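Local coordinates for heat shock protein, putative (Plasmodium falciparum, PDB 1Y6Z) that probably acts as an ATP-dependent folding chaperone of the Hsp90 family; this chain is its middle domain, at residues Lys85-Leu97 / Leu121-Met135. Residues are numbered along the deposited sequence; the frame is centred on the assembly and turned at random.
Sequences KFSESIPRWLTFL and LSIINKRIVLKSISM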
loop_
_atom_site.group_PDB
_atom_site.type_symbol
_atom_site.label_atom_id
_atom_site.label_comp_id
_atom_site.label_asym_id
_atom_site.label_seq_id
_atom_site.Cartn_x
_atom_site.Cartn_y
_atom_site.Cartn_z
ATOM N N LYS B 85 20.079 -8.055 -17.585
ATOM C CA LYS B 85 19.014 -9.040 -17.704
ATOM C C LYS B 85 18.385 -9.371 -16.365
ATOM O O LYS B 85 17.753 -10.426 -16.189
ATOM C CB LYS B 85 19.543 -10.317 -18.383
ATOM C CG LYS B 85 20.129 -10.045 -19.750
ATOM C CD LYS B 85 20.969 -11.195 -20.255
ATOM C CE LYS B 85 21.089 -11.104 -21.750
ATOM N NZ LYS B 85 19.785 -10.628 -22.331
ATOM N N PHE B 86 18.519 -8.452 -15.420
ATOM C CA PHE B 86 17.987 -8.688 -14.096
ATOM C C PHE B 86 16.437 -8.763 -14.067
ATOM O O PHE B 86 15.847 -9.354 -13.153
ATOM C CB PHE B 86 18.498 -7.622 -13.145
ATOM C CG PHE B 86 18.189 -7.917 -11.749
ATOM C CD1 PHE B 86 18.918 -8.884 -11.062
ATOM C CD2 PHE B 86 17.101 -7.300 -11.116
ATOM C CE1 PHE B 86 18.606 -9.180 -9.747
ATOM C CE2 PHE B 86 16.778 -7.612 -9.792
ATOM C CZ PHE B 86 17.536 -8.539 -9.111
ATOM N N SER B 87 15.804 -8.142 -15.067
ATOM C CA SER B 87 14.362 -8.152 -15.241
ATOM C C SER B 87 13.720 -9.537 -15.521
ATOM O O SER B 87 12.499 -9.703 -15.351
ATOM C CB SER B 87 13.981 -7.195 -16.371
ATOM O OG SER B 87 14.168 -5.853 -15.966
ATOM N N GLU B 88 14.534 -10.505 -15.959
ATOM C CA GLU B 88 14.096 -11.905 -16.181
ATOM C C GLU B 88 13.591 -12.615 -14.910
ATOM O O GLU B 88 12.918 -13.653 -14.980
ATOM C CB GLU B 88 15.246 -12.742 -16.707
ATOM C CG GLU B 88 15.597 -12.568 -18.142
ATOM C CD GLU B 88 16.626 -13.616 -18.575
ATOM O OE1 GLU B 88 16.314 -14.833 -18.458
ATOM O OE2 GLU B 88 17.736 -13.222 -19.014
ATOM N N SER B 89 13.950 -12.073 -13.757
ATOM C CA SER B 89 13.483 -12.629 -12.511
ATOM C C SER B 89 12.314 -11.834 -11.864
ATOM O O SER B 89 11.716 -12.297 -10.869
ATOM C CB SER B 89 14.679 -12.810 -11.559
ATOM O OG SER B 89 15.318 -11.566 -11.320
ATOM N N ILE B 90 11.982 -10.651 -12.399
ATOM C CA ILE B 90 10.856 -9.900 -11.824
ATOM C C ILE B 90 9.601 -10.230 -12.646
ATOM O O ILE B 90 9.741 -10.732 -13.755
ATOM C CB ILE B 90 11.164 -8.345 -11.612
ATOM C CG1 ILE B 90 11.043 -7.545 -12.902
ATOM C CG2 ILE B 90 12.582 -8.134 -11.064
ATOM C CD1 ILE B 90 10.991 -6.008 -12.639
ATOM N N PRO B 91 8.374 -9.989 -12.104
ATOM C CA PRO B 91 7.164 -10.302 -12.891
ATOM C C PRO B 91 7.250 -9.649 -14.252
ATOM O O PRO B 91 7.738 -8.542 -14.362
ATOM C CB PRO B 91 6.053 -9.656 -12.085
ATOM C CG PRO B 91 6.577 -9.858 -10.641
ATOM C CD PRO B 91 8.042 -9.461 -10.780
ATOM N N ARG B 92 6.843 -10.345 -15.291
ATOM C CA ARG B 92 7.076 -9.750 -16.610
ATOM C C ARG B 92 6.181 -8.557 -16.890
ATOM O O ARG B 92 6.454 -7.760 -17.825
ATOM C CB ARG B 92 6.899 -10.797 -17.714
ATOM C CG ARG B 92 5.446 -11.156 -18.014
ATOM C CD ARG B 92 5.373 -12.179 -19.204
ATOM N NE ARG B 92 3.986 -12.461 -19.560
ATOM C CZ ARG B 92 3.602 -13.061 -20.697
ATOM N NH1 ARG B 92 4.500 -13.469 -21.582
ATOM N NH2 ARG B 92 2.333 -13.270 -20.943
ATOM N N TRP B 93 5.120 -8.372 -16.096
ATOM C CA TRP B 93 4.314 -7.176 -16.336
ATOM C C TRP B 93 5.133 -5.887 -16.055
ATOM O O TRP B 93 4.777 -4.832 -16.538
ATOM C CB TRP B 93 2.997 -7.178 -15.576
ATOM C CG TRP B 93 3.125 -6.961 -14.141
ATOM C CD1 TRP B 93 3.359 -7.915 -13.209
ATOM C CD2 TRP B 93 3.067 -5.690 -13.437
ATOM N NE1 TRP B 93 3.467 -7.338 -11.971
ATOM C CE2 TRP B 93 3.229 -5.980 -12.076
ATOM C CE3 TRP B 93 2.833 -4.347 -13.838
ATOM C CZ2 TRP B 93 3.212 -4.964 -11.072
ATOM C CZ3 TRP B 93 2.768 -3.338 -12.839
ATOM C CH2 TRP B 93 2.985 -3.660 -11.478
ATOM N N LEU B 94 6.244 -6.006 -15.335
ATOM C CA LEU B 94 7.135 -4.881 -15.056
ATOM C C LEU B 94 8.340 -4.731 -15.984
ATOM O O LEU B 94 9.252 -3.961 -15.666
ATOM C CB LEU B 94 7.671 -5.000 -13.628
ATOM C CG LEU B 94 6.560 -4.637 -12.654
ATOM C CD1 LEU B 94 7.027 -5.162 -11.324
ATOM C CD2 LEU B 94 6.343 -3.074 -12.640
ATOM N N THR B 95 8.317 -5.439 -17.111
ATOM C CA THR B 95 9.377 -5.425 -18.134
ATOM C C THR B 95 9.643 -4.012 -18.661
ATOM O O THR B 95 10.725 -3.745 -19.159
ATOM C CB THR B 95 9.059 -6.363 -19.340
ATOM O OG1 THR B 95 10.213 -6.485 -20.212
ATOM C CG2 THR B 95 7.858 -5.878 -20.149
ATOM N N PHE B 96 8.651 -3.132 -18.561
ATOM C CA PHE B 96 8.807 -1.742 -19.106
ATOM C C PHE B 96 9.675 -0.872 -18.202
ATOM O O PHE B 96 10.141 0.158 -18.637
ATOM C CB PHE B 96 7.465 -1.056 -19.376
ATOM C CG PHE B 96 6.649 -0.796 -18.123
ATOM C CD1 PHE B 96 5.740 -1.727 -17.662
ATOM C CD2 PHE B 96 6.839 0.389 -17.385
ATOM C CE1 PHE B 96 4.950 -1.505 -16.514
ATOM C CE2 PHE B 96 6.083 0.605 -16.178
ATOM C CZ PHE B 96 5.141 -0.326 -15.776
ATOM N N LEU B 97 9.919 -1.263 -16.943
ATOM C CA LEU B 97 10.761 -0.462 -16.075
ATOM C C LEU B 97 12.233 -0.482 -16.584
ATOM O O LEU B 97 12.696 -1.488 -17.105
ATOM C CB LEU B 97 10.797 -1.122 -14.651
ATOM C CG LEU B 97 9.583 -1.108 -13.748
ATOM C CD1 LEU B 97 10.076 -1.786 -12.414
ATOM C CD2 LEU B 97 9.224 0.284 -13.425
ATOM N N LEU B 121 17.594 -13.189 -4.002
ATOM C CA LEU B 121 17.361 -12.462 -5.221
ATOM C C LEU B 121 15.892 -12.144 -5.159
ATOM O O LEU B 121 15.439 -11.072 -5.588
ATOM C CB LEU B 121 17.636 -13.342 -6.420
ATOM C CG LEU B 121 17.825 -12.566 -7.715
ATOM C CD1 LEU B 121 19.279 -12.088 -7.748
ATOM C CD2 LEU B 121 17.502 -13.459 -8.893
ATOM N N SER B 122 15.181 -13.103 -4.576
ATOM C CA SER B 122 13.769 -13.064 -4.362
ATOM C C SER B 122 13.375 -11.861 -3.473
ATOM O O SER B 122 12.344 -11.239 -3.682
ATOM C CB SER B 122 13.374 -14.356 -3.692
ATOM O OG SER B 122 11.980 -14.506 -3.655
ATOM N N ILE B 123 14.193 -11.587 -2.466
ATOM C CA ILE B 123 14.001 -10.448 -1.583
ATOM C C ILE B 123 14.155 -9.133 -2.358
ATOM O O ILE B 123 13.338 -8.214 -2.234
ATOM C CB ILE B 123 15.033 -10.508 -0.463
ATOM C CG1 ILE B 123 14.529 -11.491 0.613
ATOM C CG2 ILE B 123 15.339 -9.108 0.081
ATOM C CD1 ILE B 123 15.621 -12.103 1.412
ATOM N N ILE B 124 15.217 -9.050 -3.146
ATOM C CA ILE B 124 15.432 -7.848 -3.954
ATOM C C ILE B 124 14.245 -7.649 -4.924
ATOM O O ILE B 124 13.706 -6.534 -5.015
ATOM C CB ILE B 124 16.815 -7.836 -4.670
ATOM C CG1 ILE B 124 17.941 -7.824 -3.618
ATOM C CG2 ILE B 124 16.946 -6.594 -5.570
ATOM C CD1 ILE B 124 19.334 -8.042 -4.181
ATOM N N ASN B 125 13.851 -8.716 -5.627
ATOM C CA ASN B 125 12.716 -8.697 -6.534
ATOM C C ASN B 125 11.442 -8.176 -5.879
ATOM O O ASN B 125 10.742 -7.326 -6.436
ATOM C CB ASN B 125 12.456 -10.089 -7.112
ATOM C CG ASN B 125 13.566 -10.545 -8.058
ATOM O OD1 ASN B 125 13.670 -11.729 -8.378
ATOM N ND2 ASN B 125 14.433 -9.603 -8.470
ATOM N N LYS B 126 11.128 -8.715 -4.700
ATOM C CA LYS B 126 9.935 -8.288 -3.978
ATOM C C LYS B 126 9.922 -6.799 -3.637
ATOM O O LYS B 126 8.905 -6.181 -3.755
ATOM C CB LYS B 126 9.769 -9.130 -2.690
ATOM C CG LYS B 126 8.302 -9.162 -2.247
ATOM C CD LYS B 126 8.162 -9.570 -0.776
ATOM C CE LYS B 126 6.927 -8.890 -0.194
ATOM N NZ LYS B 126 6.474 -9.589 1.049
ATOM N N ARG B 127 11.062 -6.254 -3.212
ATOM C CA ARG B 127 11.222 -4.849 -2.798
ATOM C C ARG B 127 11.059 -3.973 -4.050
ATOM O O ARG B 127 10.478 -2.892 -4.010
ATOM C CB ARG B 127 12.645 -4.646 -2.315
ATOM C CG ARG B 127 12.997 -4.415 -0.804
ATOM C CD ARG B 127 12.284 -5.232 0.195
ATOM N NE ARG B 127 13.042 -5.424 1.466
ATOM C CZ ARG B 127 13.417 -4.469 2.329
ATOM N NH1 ARG B 127 14.052 -4.806 3.465
ATOM N NH2 ARG B 127 13.169 -3.179 2.095
ATOM N N ILE B 128 11.627 -4.444 -5.147
ATOM C CA ILE B 128 11.446 -3.724 -6.416
ATOM C C ILE B 128 9.975 -3.611 -6.811
ATOM O O ILE B 128 9.529 -2.563 -7.235
ATOM C CB ILE B 128 12.278 -4.356 -7.522
ATOM C CG1 ILE B 128 13.735 -3.959 -7.314
ATOM C CG2 ILE B 128 11.849 -3.825 -8.913
ATOM C CD1 ILE B 128 14.666 -4.515 -8.352
ATOM N N VAL B 129 9.217 -4.701 -6.727
ATOM C CA VAL B 129 7.817 -4.676 -7.153
ATOM C C VAL B 129 7.021 -3.730 -6.270
ATOM O O VAL B 129 6.209 -2.922 -6.741
ATOM C CB VAL B 129 7.221 -6.100 -7.141
ATOM C CG1 VAL B 129 5.719 -6.097 -7.476
ATOM C CG2 VAL B 129 8.020 -6.968 -8.068
ATOM N N LEU B 130 7.227 -3.830 -4.966
ATOM C CA LEU B 130 6.591 -2.902 -4.078
ATOM C C LEU B 130 6.950 -1.401 -4.312
ATOM O O LEU B 130 6.039 -0.565 -4.267
ATOM C CB LEU B 130 6.701 -3.376 -2.624
ATOM C CG LEU B 130 6.058 -4.802 -2.506
ATOM C CD1 LEU B 130 6.085 -5.392 -1.061
ATOM C CD2 LEU B 130 4.615 -4.996 -3.154
ATOM N N LYS B 131 8.224 -1.070 -4.580
ATOM C CA LYS B 131 8.611 0.321 -4.851
ATOM C C LYS B 131 7.967 0.754 -6.177
ATOM O O LYS B 131 7.588 1.915 -6.321
ATOM C CB LYS B 131 10.146 0.499 -4.930
ATOM C CG LYS B 131 10.813 0.474 -3.563
ATOM C CD LYS B 131 10.630 1.764 -2.849
ATOM C CE LYS B 131 11.333 1.690 -1.490
ATOM N NZ LYS B 131 10.947 2.831 -0.644
ATOM N N SER B 132 7.866 -0.183 -7.123
ATOM C CA SER B 132 7.304 0.130 -8.465
ATOM C C SER B 132 5.802 0.438 -8.335
ATOM O O SER B 132 5.333 1.379 -8.898
ATOM C CB SER B 132 7.483 -1.074 -9.413
ATOM O OG SER B 132 8.855 -1.292 -9.644
ATOM N N ILE B 133 5.062 -0.375 -7.570
ATOM C CA ILE B 133 3.645 -0.072 -7.324
ATOM C C ILE B 133 3.404 1.276 -6.602
ATOM O O ILE B 133 2.552 2.052 -7.023
ATOM C CB ILE B 133 2.925 -1.280 -6.630
ATOM C CG1 ILE B 133 3.006 -2.505 -7.554
ATOM C CG2 ILE B 133 1.468 -0.886 -6.228
ATOM C CD1 ILE B 133 2.548 -3.904 -6.966
ATOM N N SER B 134 4.201 1.581 -5.572
ATOM C CA SER B 134 4.074 2.801 -4.820
ATOM C C SER B 134 4.404 4.025 -5.698
ATOM O O SER B 134 3.700 5.054 -5.624
ATOM C CB SER B 134 4.892 2.704 -3.491
ATOM O OG SER B 134 4.990 3.975 -2.854
ATOM N N MET B 135 5.430 3.887 -6.569
ATOM C CA MET B 135 5.783 4.895 -7.569
ATOM C C MET B 135 4.561 5.197 -8.475
ATOM O O MET B 135 4.258 6.363 -8.699
ATOM C CB MET B 135 7.013 4.464 -8.429
ATOM C CG MET B 135 7.367 5.428 -9.633
ATOM S SD MET B 135 9.042 5.193 -10.352
ATOM C CE MET B 135 8.977 3.428 -10.468
#
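Phe86 reaches the first part of helix 121-141 with the far end of its ring. From CB the side chain leaves with CG anti to the backbone N (chi1 -170°), which carries the ring off the 3-10 turn 86-88 and in among the helix side chains. CE1 lies 3.6 Å from Leu121 CD1, which sits at the ring edge, as does Ile128 CD1, 4.0 Å from CE2. CZ, at the tip, comes within 4.1 Å of Ile124 CG2. Over the centre of one ring face stands the hydroxyl of Ser89, whose OG turns back to donate to Phe86 O (2.9 Å), closing the turn on itself. Asn125 lies against Phe86, Ser89 and Ile90, its amide plane inclined 61° to the phenyl ring.

Further along the helix Val129 makes aliphatic contacts with the loop: its CG2 meets Pro91 CD at 3.7 Å and also touches Leu94 CD1. Trp93 brings CH2 edge-on to Ile133 CG1, while its NE1 hydrogen-bonds to Asp165 OD2. Leu97 CD1 packs against Ser132, whose OG is turned onto the helix backbone and donates to Ile128 O (2.8 Å), an oxygen that Ser132 N approaches from the other face.

This is a buried seam of the Hsp90 middle domain: the loop after strand 80-83 lies along helix 121-141, whose Ile128 touches Leu51 and Val101 of the mixed sheet. Since the hydroxyls of Ser89 and Ser132 bond to carbonyls of their own segments, their polarity is largely met locally, and loop and helix are joined chiefly by burial of apolar side chains, with Asn125 a polar insertion among them.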